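Local coordinates for protein ATP-dependent CLP protease, putative (Plasmodium falciparum, PDB 2F6I) that probably hydrolyses proteins to small peptides as the serine-protease component of an ATP-dependent Clp system, this chain being its catalytic ClpP domain, at residues I73-P78 / S109-I114; I131-P136 / K192-I197; E55-L60 / G85-D90; I114-K119 / H163-F168. One frame throughout, in Å; residues are numbered along the deposited sequence.

Contact 1 of 4, residues I73-P78 / S109-I114; sequences IYINSP and SMASVI
Ala111 and Ile75 carry most of this contact, a compact example of a helix packed across a strand through small and branched side chains. The methyl of Ala111 is aimed at the strand and lands on the backbone and CB of Ser77: CB of Ala111 lies 3.3 Å from O of Ser77 and 3.9 Å from CB of Ser77. With so short a side chain, the helix can bring Ala111 CA to within 5.9 Å of Ser77 CA. Ile75 reaches the helix with two separate branches. Its CG2, held anti to the backbone N by a chi1 of -54°, turns to Ala111, 4.3 Å from the CB of that residue, while the extended CG1 arm carries CD1 to 4.0 Å from CG2 of Ile114. Strand 71-77 belongs to the parallel sheet of the ClpP fold, and the axes of segments 73-77 and 109-114 run almost antiparallel, at 164°, with a closest approach of 8.5 Å. Between Ile75 and Ile114 the side chains meet at a slant, one branch of each making the touch. No hydrogen bond spans the two segments, and the polar end of Ser77 is engaged elsewhere, its OG bonding to Asp46 O and Gly79 N. Helix 82-94 adds Ile88 and Phe92 against Ile114, and the side chain of Ala111 lies about 11 Å from that of His134, the predicted active-site histidine.

Contact 2 of 4, residues I131-P136 / K192-I197; sequences IMIHQP and KQYGII
Ile133 and Tyr194 meet at about a right angle, the isoleucine sending its terminal methyl to the phenol end of the tyrosine. CD1 of Ile133 is 3.3 Å from OH of Tyr194 and 3.8 Å from its CZ, approaching the ring obliquely. Tyr194 stretches across because its CG stands anti to the backbone N (chi1 -157°), and its hydroxyl is fixed from beyond the two segments by a hydrogen bond to Asp179 OD2. The aliphatic methyl is thus pressed beside an anchored polar group.

The second pair is oriented quite differently. Ile131 and Ile196 slide past one another in opposite directions, so that the CG2 branch of Ile131 meets the far end of its partner, 4.0 Å from CD1 of Ile196. The chain turns sharply between Tyr194 and Ile196: Gly195, with a phi of 100°, ends helix 188-194 in a Schellman motif, and Tyr194 and Ile196, on either side of the glycine in sequence, both face segment 131-136. Met186 of strand 185-186 packs on Ile133, Tyr194 and Ile196 alike, filling in the apolar group.

Directly after Ile133 comes His134, with CG of Met132 3.3 Å above the plane of the His134 ring, offset toward the rim. This apolar packing lies next to the loop carrying His134, the predicted active-site histidine of this ClpP domain of peptidase family S14.

Contact 3 of 4, residues E55-L60 / G85-D90; sequences ELISQL and GLAILD
Leu56, Ile57 and Ile88 join two successive helices of the parallel beta-alpha region of the ClpP fold, and they illustrate how such helices pack when they lie side by side. The short axes of the segments are nearly parallel, 4° apart, and pass 9.9 Å from each other, a gap spanned by leucine and isoleucine side chains. Leu56 and Ile88 cross at about a right angle. One methyl of the leucine does the touching: CD2 of Leu56 lies 3.7 Å from CD1 of Ile88 and 3.9 Å from CG2 of the same residue, set against both arms of the isoleucine. A chi1 of -174° on Leu56 puts CG anti to the backbone N and carries the branch toward helix 82-94.

Helices 50-66 and 82-94 are the helices of two successive beta-alpha-beta crossovers that share strand 71-77: the first runs from strand 41-44 through helix 50-66 to strand 71-77, the second from there through helix 82-94 to strand 99-104. Leu56 also packs on Ile42 and Leu44 of strand 41-44, while Ile88 packs on Ile114 of helix 109-116.

Ile57 works one position along. Its extended arm brings CD1 to 4.2 Å from CB of Ala87, and its CG1 lies 4.3 Å from CG1 of Ile88. Ile57 also packs on Phe104 of a neighbouring subunit, and Glu55 OE2 forms salt bridges with Lys51 of its own chain and Lys29 of that subunit.

Contact 4 of 4, residues I114-K119 / H163-F168; sequences ILASGK and HYLSSF
Apolar packing begins with Ala116, whose methyl is pointed at helix 151-169 and touches two of its side chains: CB of Ala116 is 4.0 Å from CB of Phe168 and 4.1 Å from CD1 of Leu165.

Ser117 makes the closest contacts with the Phe168 ring. Its CB lies 3.5 Å from CE1 of Phe168, and its CA stands 4.0 Å above one face of that ring, displaced toward the rim. The opposite face is approached by O of Tyr164, from the preceding turn of the same helix, also near the rim, so the phenyl group is flanked on both faces by backbone atoms.

Hydrogen bonding runs inside the segment 114-119. OG of Ser117 lies between the backbone N and the carbonyl carbon (chi1 60°), turned back upon its own helix, and donates to Ile114 O at 2.7 Å. The donor is tilted 28° from the carbonyl plane, and Ser117 N reaches the same oxygen from the same face at 3.1 Å. Outside the segments, Arg123 NH1 binds both Ala116 O and Phe168 O, tying the two helix ends together, while Leu205 of a neighbouring subunit packs on Phe168.

The chemistry implies a division of labour within Ser117: its hydroxyl bonds back to Ile114 O, with a weaker bond to Val113 O, while its CA and CB pack on the aromatic ring.

Contacts 1 and 4 share helix 109-116 and its Ile114, their centres about 11 Å apart, and contacts 2 and 3 pack against that helix. The centre of contact 2 lies about 10 Å from those of contacts 1 and 4; a probable hydrogen bond from Ser112 OG to Met132 O joins it to contact 1. Contacts 2 and 3 lie on opposite sides of the chain's centre, their centres about 20 Å apart. Along the chain contact 3 opens first and contact 1 interleaves with it; contacts 4 and 2 follow, likewise interleaved. Contact 3 touches contacts 1 and 4, which in turn touch contact 2, the one holding the predicted active-site histidine. Contacts 3 and 4 also touch one neighbouring subunit of the fourteen-chain assembly.

Contact 1 of 4, residues I73-P78 / S109-I114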
loop_
_atom_site.group_PDB
_atom_site.type_symbol
_atom_site.label_atom_id
_atom_site.label_comp_id
_atom_site.label_asym_id
_atom_site.label_seq_id
_atom_site.Cartn_x
_atom_site.Cartn_y
_atom_site.Cartn_z
ATOM N N ILE C 73 41.306 11.660 3.567
ATOM C CA ILE C 73 39.912 11.241 3.634
ATOM C C ILE C 73 39.058 12.140 4.527
ATOM O O ILE C 73 39.279 12.218 5.738
ATOM C CB ILE C 73 39.792 9.790 4.156
ATOM C CG1 ILE C 73 40.505 8.835 3.198
ATOM C CG2 ILE C 73 38.325 9.399 4.296
ATOM C CD1 ILE C 73 40.383 7.375 3.581
ATOM N N TYR C 74 38.088 12.824 3.925
ATOM C CA TYR C 74 37.182 13.676 4.688
ATOM C C TYR C 74 36.115 12.737 5.239
ATOM O O TYR C 74 35.588 11.903 4.504
ATOM C CB TYR C 74 36.528 14.733 3.794
ATOM C CG TYR C 74 37.466 15.816 3.309
ATOM C CD1 TYR C 74 37.868 15.869 1.974
ATOM C CD2 TYR C 74 37.942 16.797 4.180
ATOM C CE1 TYR C 74 38.718 16.874 1.516
ATOM C CE2 TYR C 74 38.796 17.808 3.732
ATOM C CZ TYR C 74 39.178 17.839 2.398
ATOM O OH TYR C 74 40.014 18.834 1.941
ATOM N N ILE C 75 35.801 12.864 6.524
ATOM C CA ILE C 75 34.810 11.991 7.133
ATOM C C ILE C 75 33.643 12.733 7.770
ATOM O O ILE C 75 33.828 13.612 8.612
ATOM C CB ILE C 75 35.455 11.085 8.203
ATOM C CG1 ILE C 75 36.644 10.333 7.601
ATOM C CG2 ILE C 75 34.427 10.093 8.732
ATOM C CD1 ILE C 75 37.426 9.508 8.614
ATOM N N ASN C 76 32.440 12.347 7.354
ATOM C CA ASN C 76 31.180 12.905 7.837
ATOM C C ASN C 76 30.215 11.738 7.686
ATOM O O ASN C 76 29.484 11.651 6.703
ATOM C CB ASN C 76 30.739 14.073 6.946
ATOM C CG ASN C 76 29.449 14.726 7.421
ATOM O OD1 ASN C 76 28.841 14.298 8.403
ATOM N ND2 ASN C 76 29.028 15.772 6.721
ATOM N N SER C 77 30.229 10.832 8.659
ATOM C CA SER C 77 29.394 9.639 8.603
ATOM C C SER C 77 28.893 9.178 9.966
ATOM O O SER C 77 29.618 9.237 10.956
ATOM C CB SER C 77 30.188 8.505 7.945
ATOM O OG SER C 77 29.556 7.249 8.119
ATOM N N PRO C 78 27.640 8.707 10.029
ATOM C CA PRO C 78 27.040 8.229 11.278
ATOM C C PRO C 78 27.442 6.783 11.535
ATOM O O PRO C 78 26.947 6.143 12.461
ATOM C CB PRO C 78 25.549 8.362 11.004
ATOM C CG PRO C 78 25.473 7.959 9.561
ATOM C CD PRO C 78 26.641 8.715 8.943
ATOM N N SER C 109 30.600 5.913 15.737
ATOM C CA SER C 109 30.966 4.500 15.693
ATOM C C SER C 109 32.203 4.234 14.835
ATOM O O SER C 109 33.232 4.893 15.002
ATOM C CB SER C 109 29.783 3.673 15.185
ATOM O OG SER C 109 30.027 2.288 15.350
ATOM N N MET C 110 32.106 3.268 13.924
ATOM C CA MET C 110 33.234 2.927 13.059
ATOM C C MET C 110 33.797 4.133 12.317
ATOM O O MET C 110 34.984 4.166 11.988
ATOM C CB MET C 110 32.841 1.841 12.050
ATOM C CG MET C 110 32.877 0.426 12.616
ATOM S SD MET C 110 34.427 0.092 13.496
ATOM C CE MET C 110 35.614 0.158 12.166
ATOM N N ALA C 111 32.948 5.121 12.049
ATOM C CA ALA C 111 33.394 6.322 11.358
ATOM C C ALA C 111 34.404 7.025 12.260
ATOM O O ALA C 111 35.435 7.519 11.799
ATOM C CB ALA C 111 32.209 7.237 11.067
ATOM N N SER C 112 34.097 7.052 13.554
ATOM C CA SER C 112 34.969 7.671 14.544
ATOM C C SER C 112 36.268 6.884 14.661
ATOM O O SER C 112 37.346 7.466 14.779
ATOM C CB SER C 112 34.274 7.718 15.907
ATOM O OG SER C 112 33.184 8.624 15.895
ATOM N N VAL C 113 36.162 5.560 14.624
ATOM C CA VAL C 113 37.338 4.704 14.719
ATOM C C VAL C 113 38.243 4.906 13.508
ATOM O O VAL C 113 39.466 4.993 13.644
ATOM C CB VAL C 113 36.947 3.218 14.803
ATOM C CG1 VAL C 113 38.197 2.361 14.879
ATOM C CG2 VAL C 113 36.065 2.980 16.022
ATOM N N ILE C 114 37.641 4.976 12.324
ATOM C CA ILE C 114 38.407 5.185 11.101
ATOM C C ILE C 114 39.109 6.534 11.199
ATOM O O ILE C 114 40.272 6.673 10.817
ATOM C CB ILE C 114 37.493 5.173 9.857
ATOM C CG1 ILE C 114 36.908 3.773 9.661
ATOM C CG2 ILE C 114 38.277 5.600 8.625
ATOM C CD1 ILE C 114 35.901 3.678 8.530
#

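Contact 2 of 4, residues I131-P136 / K192-I197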
loop_
_atom_site.group_PDB
_atom_site.type_symbol
_atom_site.label_atom_id
_atom_site.label_comp_id
_atom_site.label_asym_id
_atom_site.label_seq_id
_atom_site.Cartn_x
_atom_site.Cartn_y
_atom_site.Cartn_z
ATOM N N ILE C 131 31.504 14.416 17.485
ATOM C CA ILE C 131 32.040 13.059 17.480
ATOM C C ILE C 131 31.511 12.229 18.645
ATOM O O ILE C 131 31.452 12.703 19.779
ATOM C CB ILE C 131 33.581 13.106 17.548
ATOM C CG1 ILE C 131 34.116 13.962 16.396
ATOM C CG2 ILE C 131 34.156 11.708 17.485
ATOM C CD1 ILE C 131 35.604 14.227 16.458
ATOM N N MET C 132 31.130 10.988 18.356
ATOM C CA MET C 132 30.599 10.081 19.369
ATOM C C MET C 132 31.086 8.659 19.124
ATOM O O MET C 132 31.551 8.330 18.034
ATOM C CB MET C 132 29.073 10.103 19.344
ATOM C CG MET C 132 28.492 9.581 18.046
ATOM S SD MET C 132 27.116 10.582 17.483
ATOM C CE MET C 132 27.909 12.183 17.454
ATOM N N ILE C 133 30.964 7.813 20.139
ATOM C CA ILE C 133 31.409 6.432 20.033
ATOM C C ILE C 133 30.267 5.477 19.692
ATOM O O ILE C 133 30.457 4.510 18.955
ATOM C CB ILE C 133 32.069 5.979 21.350
ATOM C CG1 ILE C 133 33.210 6.937 21.701
ATOM C CG2 ILE C 133 32.580 4.551 21.216
ATOM C CD1 ILE C 133 33.857 6.655 23.040
ATOM N N HIS C 134 29.085 5.760 20.231
ATOM C CA HIS C 134 27.896 4.940 20.004
ATOM C C HIS C 134 27.449 4.957 18.539
ATOM O O HIS C 134 28.010 5.682 17.717
ATOM C CB HIS C 134 26.760 5.444 20.893
ATOM C CG HIS C 134 26.368 6.864 20.620
ATOM N ND1 HIS C 134 25.309 7.202 19.805
ATOM C CD2 HIS C 134 26.916 8.033 21.028
ATOM C CE1 HIS C 134 25.221 8.517 19.722
ATOM N NE2 HIS C 134 26.184 9.046 20.456
ATOM N N GLN C 135 26.437 4.152 18.222
ATOM C CA GLN C 135 25.906 4.078 16.862
ATOM C C GLN C 135 24.534 4.750 16.793
ATOM O O GLN C 135 23.536 4.190 17.248
ATOM C CB GLN C 135 25.781 2.619 16.413
ATOM C CG GLN C 135 27.051 1.796 16.587
ATOM C CD GLN C 135 26.930 0.397 16.003
ATOM O OE1 GLN C 135 26.928 0.217 14.784
ATOM N NE2 GLN C 135 26.820 -0.601 16.875
ATOM N N PRO C 136 24.469 5.965 16.222
ATOM C CA PRO C 136 23.215 6.717 16.094
ATOM C C PRO C 136 22.181 6.097 15.147
ATOM O O PRO C 136 20.986 6.384 15.257
ATOM C CB PRO C 136 23.689 8.093 15.630
ATOM C CG PRO C 136 24.914 7.772 14.836
ATOM C CD PRO C 136 25.603 6.752 15.706
ATOM N N LYS C 192 39.896 15.782 20.733
ATOM C CA LYS C 192 41.351 15.817 20.759
ATOM C C LYS C 192 41.867 15.346 22.116
ATOM O O LYS C 192 42.776 14.520 22.194
ATOM C CB LYS C 192 41.847 17.235 20.485
ATOM C CG LYS C 192 43.350 17.391 20.601
ATOM C CD LYS C 192 43.752 18.837 20.407
ATOM C CE LYS C 192 45.247 19.016 20.561
ATOM N NZ LYS C 192 45.633 20.437 20.348
ATOM N N GLN C 193 41.278 15.877 23.181
ATOM C CA GLN C 193 41.671 15.514 24.537
ATOM C C GLN C 193 41.430 14.030 24.782
ATOM O O GLN C 193 42.114 13.407 25.598
ATOM C CB GLN C 193 40.878 16.337 25.551
ATOM C CG GLN C 193 40.997 17.839 25.346
ATOM C CD GLN C 193 40.096 18.624 26.278
ATOM O OE1 GLN C 193 38.893 18.366 26.360
ATOM N NE2 GLN C 193 40.673 19.594 26.984
ATOM N N TYR C 194 40.457 13.470 24.070
ATOM C CA TYR C 194 40.115 12.059 24.203
ATOM C C TYR C 194 41.167 11.221 23.483
ATOM O O TYR C 194 41.389 10.058 23.820
ATOM C CB TYR C 194 38.742 11.794 23.585
ATOM C CG TYR C 194 38.029 10.567 24.117
ATOM C CD1 TYR C 194 37.272 10.629 25.286
ATOM C CD2 TYR C 194 38.094 9.351 23.439
ATOM C CE1 TYR C 194 36.593 9.514 25.766
ATOM C CE2 TYR C 194 37.420 8.227 23.912
ATOM C CZ TYR C 194 36.670 8.316 25.073
ATOM O OH TYR C 194 35.986 7.212 25.531
ATOM N N GLY C 195 41.810 11.818 22.483
ATOM C CA GLY C 195 42.832 11.110 21.732
ATOM C C GLY C 195 42.351 10.566 20.398
ATOM O O GLY C 195 42.998 9.696 19.810
ATOM N N ILE C 196 41.218 11.074 19.918
ATOM C CA ILE C 196 40.654 10.638 18.642
ATOM C C ILE C 196 41.289 11.400 17.482
ATOM O O ILE C 196 41.567 10.827 16.433
ATOM C CB ILE C 196 39.120 10.833 18.615
ATOM C CG1 ILE C 196 38.469 9.881 19.622
ATOM C CG2 ILE C 196 38.575 10.579 17.211
ATOM C CD1 ILE C 196 36.978 10.082 19.794
ATOM N N ILE C 197 41.510 12.694 17.675
ATOM C CA ILE C 197 42.139 13.522 16.651
ATOM C C ILE C 197 43.346 14.215 17.265
ATOM O O ILE C 197 43.427 14.378 18.482
ATOM C CB ILE C 197 41.177 14.601 16.104
ATOM C CG1 ILE C 197 40.677 15.483 17.249
ATOM C CG2 ILE C 197 40.023 13.939 15.368
ATOM C CD1 ILE C 197 39.794 16.628 16.810
#

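Contact 3 of 4, residues E55-L60 / G85-D90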
loop_
_atom_site.group_PDB
_atom_site.type_symbol
_atom_site.label_atom_id
_atom_site.label_comp_id
_atom_site.label_asym_id
_atom_site.label_seq_id
_atom_site.Cartn_x
_atom_site.Cartn_y
_atom_site.Cartn_z
ATOM N N GLU C 55 33.109 0.395 -2.287
ATOM C CA GLU C 55 33.632 1.441 -3.154
ATOM C C GLU C 55 34.894 2.050 -2.550
ATOM O O GLU C 55 35.907 2.207 -3.232
ATOM C CB GLU C 55 32.580 2.532 -3.363
ATOM C CG GLU C 55 31.220 2.001 -3.773
ATOM C CD GLU C 55 30.214 3.106 -4.038
ATOM O OE1 GLU C 55 30.121 4.042 -3.210
ATOM O OE2 GLU C 55 29.511 3.035 -5.070
ATOM N N LEU C 56 34.828 2.389 -1.266
ATOM C CA LEU C 56 35.964 2.988 -0.577
ATOM C C LEU C 56 37.184 2.074 -0.627
ATOM O O LEU C 56 38.302 2.534 -0.860
ATOM C CB LEU C 56 35.597 3.294 0.878
ATOM C CG LEU C 56 36.638 4.047 1.708
ATOM C CD1 LEU C 56 37.002 5.352 1.017
ATOM C CD2 LEU C 56 36.082 4.317 3.097
ATOM N N ILE C 57 36.967 0.779 -0.406
ATOM C CA ILE C 57 38.058 -0.185 -0.443
ATOM C C ILE C 57 38.648 -0.235 -1.850
ATOM O O ILE C 57 39.866 -0.195 -2.021
ATOM C CB ILE C 57 37.576 -1.593 -0.028
ATOM C CG1 ILE C 57 37.268 -1.604 1.469
ATOM C CG2 ILE C 57 38.639 -2.637 -0.361
ATOM C CD1 ILE C 57 36.735 -2.925 1.980
ATOM N N SER C 58 37.782 -0.315 -2.855
ATOM C CA SER C 58 38.240 -0.348 -4.242
ATOM C C SER C 58 39.122 0.860 -4.509
ATOM O O SER C 58 40.215 0.741 -5.064
ATOM C CB SER C 58 37.052 -0.316 -5.204
ATOM O OG SER C 58 36.310 -1.515 -5.128
ATOM N N GLN C 59 38.626 2.023 -4.101
ATOM C CA GLN C 59 39.328 3.283 -4.287
ATOM C C GLN C 59 40.669 3.337 -3.566
ATOM O O GLN C 59 41.651 3.837 -4.116
ATOM C CB GLN C 59 38.426 4.432 -3.835
ATOM C CG GLN C 59 37.310 4.727 -4.828
ATOM C CD GLN C 59 36.080 5.319 -4.180
ATOM O OE1 GLN C 59 36.171 6.219 -3.345
ATOM N NE2 GLN C 59 34.913 4.820 -4.569
ATOM N N LEU C 60 40.713 2.824 -2.341
ATOM C CA LEU C 60 41.953 2.823 -1.578
ATOM C C LEU C 60 42.977 1.926 -2.259
ATOM O O LEU C 60 44.123 2.330 -2.473
ATOM C CB LEU C 60 41.704 2.348 -0.143
ATOM C CG LEU C 60 40.945 3.336 0.752
ATOM C CD1 LEU C 60 40.560 2.677 2.063
ATOM C CD2 LEU C 60 41.809 4.557 0.998
ATOM N N GLY C 85 32.914 -1.920 8.542
ATOM C CA GLY C 85 33.792 -0.911 9.100
ATOM C C GLY C 85 35.159 -1.505 9.365
ATOM O O GLY C 85 36.184 -0.928 9.003
ATOM N N LEU C 86 35.174 -2.672 10.002
ATOM C CA LEU C 86 36.422 -3.351 10.308
ATOM C C LEU C 86 37.127 -3.776 9.025
ATOM O O LEU C 86 38.347 -3.935 9.002
ATOM C CB LEU C 86 36.147 -4.560 11.202
ATOM C CG LEU C 86 35.659 -4.157 12.595
ATOM C CD1 LEU C 86 35.130 -5.371 13.349
ATOM C CD2 LEU C 86 36.804 -3.492 13.354
ATOM N N ALA C 87 36.354 -3.955 7.956
ATOM C CA ALA C 87 36.921 -4.336 6.668
ATOM C C ALA C 87 37.697 -3.144 6.123
ATOM O O ALA C 87 38.817 -3.286 5.628
ATOM C CB ALA C 87 35.818 -4.726 5.701
ATOM N N ILE C 88 37.092 -1.964 6.219
ATOM C CA ILE C 88 37.738 -0.749 5.748
ATOM C C ILE C 88 38.998 -0.503 6.573
ATOM O O ILE C 88 40.020 -0.059 6.046
ATOM C CB ILE C 88 36.799 0.469 5.874
ATOM C CG1 ILE C 88 35.627 0.317 4.903
ATOM C CG2 ILE C 88 37.560 1.748 5.590
ATOM C CD1 ILE C 88 34.620 1.449 4.968
ATOM N N LEU C 89 38.921 -0.807 7.865
ATOM C CA LEU C 89 40.056 -0.624 8.761
ATOM C C LEU C 89 41.213 -1.524 8.318
ATOM O O LEU C 89 42.366 -1.089 8.289
ATOM C CB LEU C 89 39.653 -0.955 10.201
ATOM C CG LEU C 89 40.561 -0.432 11.316
ATOM C CD1 LEU C 89 40.556 1.091 11.306
ATOM C CD2 LEU C 89 40.076 -0.950 12.663
ATOM N N ASP C 90 40.904 -2.773 7.974
ATOM C CA ASP C 90 41.928 -3.708 7.519
ATOM C C ASP C 90 42.626 -3.156 6.283
ATOM O O ASP C 90 43.857 -3.140 6.210
ATOM C CB ASP C 90 41.323 -5.077 7.180
ATOM C CG ASP C 90 41.180 -5.975 8.394
ATOM O OD1 ASP C 90 41.951 -5.800 9.360
ATOM O OD2 ASP C 90 40.309 -6.871 8.375
#

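Contact 4 of 4, residues I114-K119 / H163-F168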
loop_
_atom_site.group_PDB
_atom_site.type_symbol
_atom_site.label_atom_id
_atom_site.label_comp_id
_atom_site.label_asym_id
_atom_site.label_seq_id
_atom_site.Cartn_x
_atom_site.Cartn_y
_atom_site.Cartn_z
ATOM N N ILE C 114 37.641 4.976 12.324
ATOM C CA ILE C 114 38.407 5.185 11.101
ATOM C C ILE C 114 39.109 6.534 11.199
ATOM O O ILE C 114 40.272 6.673 10.817
ATOM C CB ILE C 114 37.493 5.173 9.857
ATOM C CG1 ILE C 114 36.908 3.773 9.661
ATOM C CG2 ILE C 114 38.277 5.600 8.625
ATOM C CD1 ILE C 114 35.901 3.678 8.530
ATOM N N LEU C 115 38.392 7.526 11.715
ATOM C CA LEU C 115 38.948 8.861 11.888
ATOM C C LEU C 115 40.183 8.766 12.784
ATOM O O LEU C 115 41.229 9.335 12.480
ATOM C CB LEU C 115 37.906 9.776 12.540
ATOM C CG LEU C 115 38.349 11.155 13.042
ATOM C CD1 LEU C 115 38.833 12.018 11.884
ATOM C CD2 LEU C 115 37.180 11.821 13.754
ATOM N N ALA C 116 40.047 8.023 13.879
ATOM C CA ALA C 116 41.125 7.854 14.849
ATOM C C ALA C 116 42.299 7.000 14.369
ATOM O O ALA C 116 43.385 7.057 14.947
ATOM C CB ALA C 116 40.561 7.276 16.140
ATOM N N SER C 117 42.093 6.214 13.319
ATOM C CA SER C 117 43.164 5.365 12.811
ATOM C C SER C 117 44.068 6.074 11.810
ATOM O O SER C 117 44.973 5.463 11.246
ATOM C CB SER C 117 42.585 4.105 12.170
ATOM O OG SER C 117 41.738 4.434 11.086
ATOM N N GLY C 118 43.827 7.361 11.591
ATOM C CA GLY C 118 44.649 8.104 10.652
ATOM C C GLY C 118 46.092 8.167 11.116
ATOM O O GLY C 118 46.384 7.887 12.279
ATOM N N LYS C 119 46.998 8.530 10.212
ATOM C CA LYS C 119 48.409 8.624 10.564
ATOM C C LYS C 119 48.534 9.517 11.789
ATOM O O LYS C 119 48.097 10.670 11.766
ATOM C CB LYS C 119 49.228 9.234 9.423
ATOM C CG LYS C 119 50.728 9.223 9.705
ATOM C CD LYS C 119 51.518 10.221 8.855
ATOM C CE LYS C 119 51.407 9.936 7.366
ATOM N NZ LYS C 119 52.467 10.595 6.545
ATOM N N HIS C 163 38.235 -2.138 21.611
ATOM C CA HIS C 163 39.667 -2.402 21.717
ATOM C C HIS C 163 40.482 -1.604 20.706
ATOM O O HIS C 163 41.516 -1.031 21.053
ATOM C CB HIS C 163 39.963 -3.895 21.545
ATOM C CG HIS C 163 39.725 -4.703 22.782
ATOM N ND1 HIS C 163 38.461 -5.012 23.239
ATOM C CD2 HIS C 163 40.590 -5.243 23.673
ATOM C CE1 HIS C 163 38.559 -5.708 24.359
ATOM N NE2 HIS C 163 39.839 -5.862 24.644
ATOM N N TYR C 164 40.024 -1.571 19.457
ATOM C CA TYR C 164 40.732 -0.828 18.423
ATOM C C TYR C 164 40.741 0.664 18.718
ATOM O O TYR C 164 41.749 1.338 18.503
ATOM C CB TYR C 164 40.104 -1.082 17.049
ATOM C CG TYR C 164 40.546 -2.377 16.410
ATOM C CD1 TYR C 164 39.616 -3.332 15.999
ATOM C CD2 TYR C 164 41.902 -2.651 16.216
ATOM C CE1 TYR C 164 40.024 -4.528 15.413
ATOM C CE2 TYR C 164 42.321 -3.843 15.631
ATOM C CZ TYR C 164 41.378 -4.777 15.232
ATOM O OH TYR C 164 41.791 -5.957 14.656
ATOM N N LEU C 165 39.621 1.188 19.208
ATOM C CA LEU C 165 39.549 2.608 19.524
ATOM C C LEU C 165 40.481 2.902 20.692
ATOM O O LEU C 165 41.128 3.948 20.743
ATOM C CB LEU C 165 38.125 3.016 19.897
ATOM C CG LEU C 165 37.986 4.520 20.157
ATOM C CD1 LEU C 165 38.328 5.277 18.884
ATOM C CD2 LEU C 165 36.575 4.854 20.613
ATOM N N SER C 166 40.537 1.963 21.629
ATOM C CA SER C 166 41.385 2.095 22.803
ATOM C C SER C 166 42.849 2.252 22.390
ATOM O O SER C 166 43.547 3.137 22.877
ATOM C CB SER C 166 41.219 0.864 23.695
ATOM O OG SER C 166 41.908 1.019 24.923
ATOM N N SER C 167 43.305 1.403 21.477
ATOM C CA SER C 167 44.687 1.461 21.018
ATOM C C SER C 167 44.992 2.704 20.181
ATOM O O SER C 167 46.154 3.000 19.911
ATOM C CB SER C 167 45.025 0.212 20.203
ATOM O OG SER C 167 44.433 0.269 18.918
ATOM N N PHE C 168 43.955 3.431 19.777
ATOM C CA PHE C 168 44.134 4.636 18.965
ATOM C C PHE C 168 44.065 5.921 19.786
ATOM O O PHE C 168 44.641 6.937 19.407
ATOM C CB PHE C 168 43.057 4.715 17.877
ATOM C CG PHE C 168 43.136 3.626 16.843
ATOM C CD1 PHE C 168 42.001 3.265 16.123
ATOM C CD2 PHE C 168 44.336 2.977 16.570
ATOM C CE1 PHE C 168 42.055 2.275 15.149
ATOM C CE2 PHE C 168 44.403 1.983 15.594
ATOM C CZ PHE C 168 43.259 1.632 14.883
#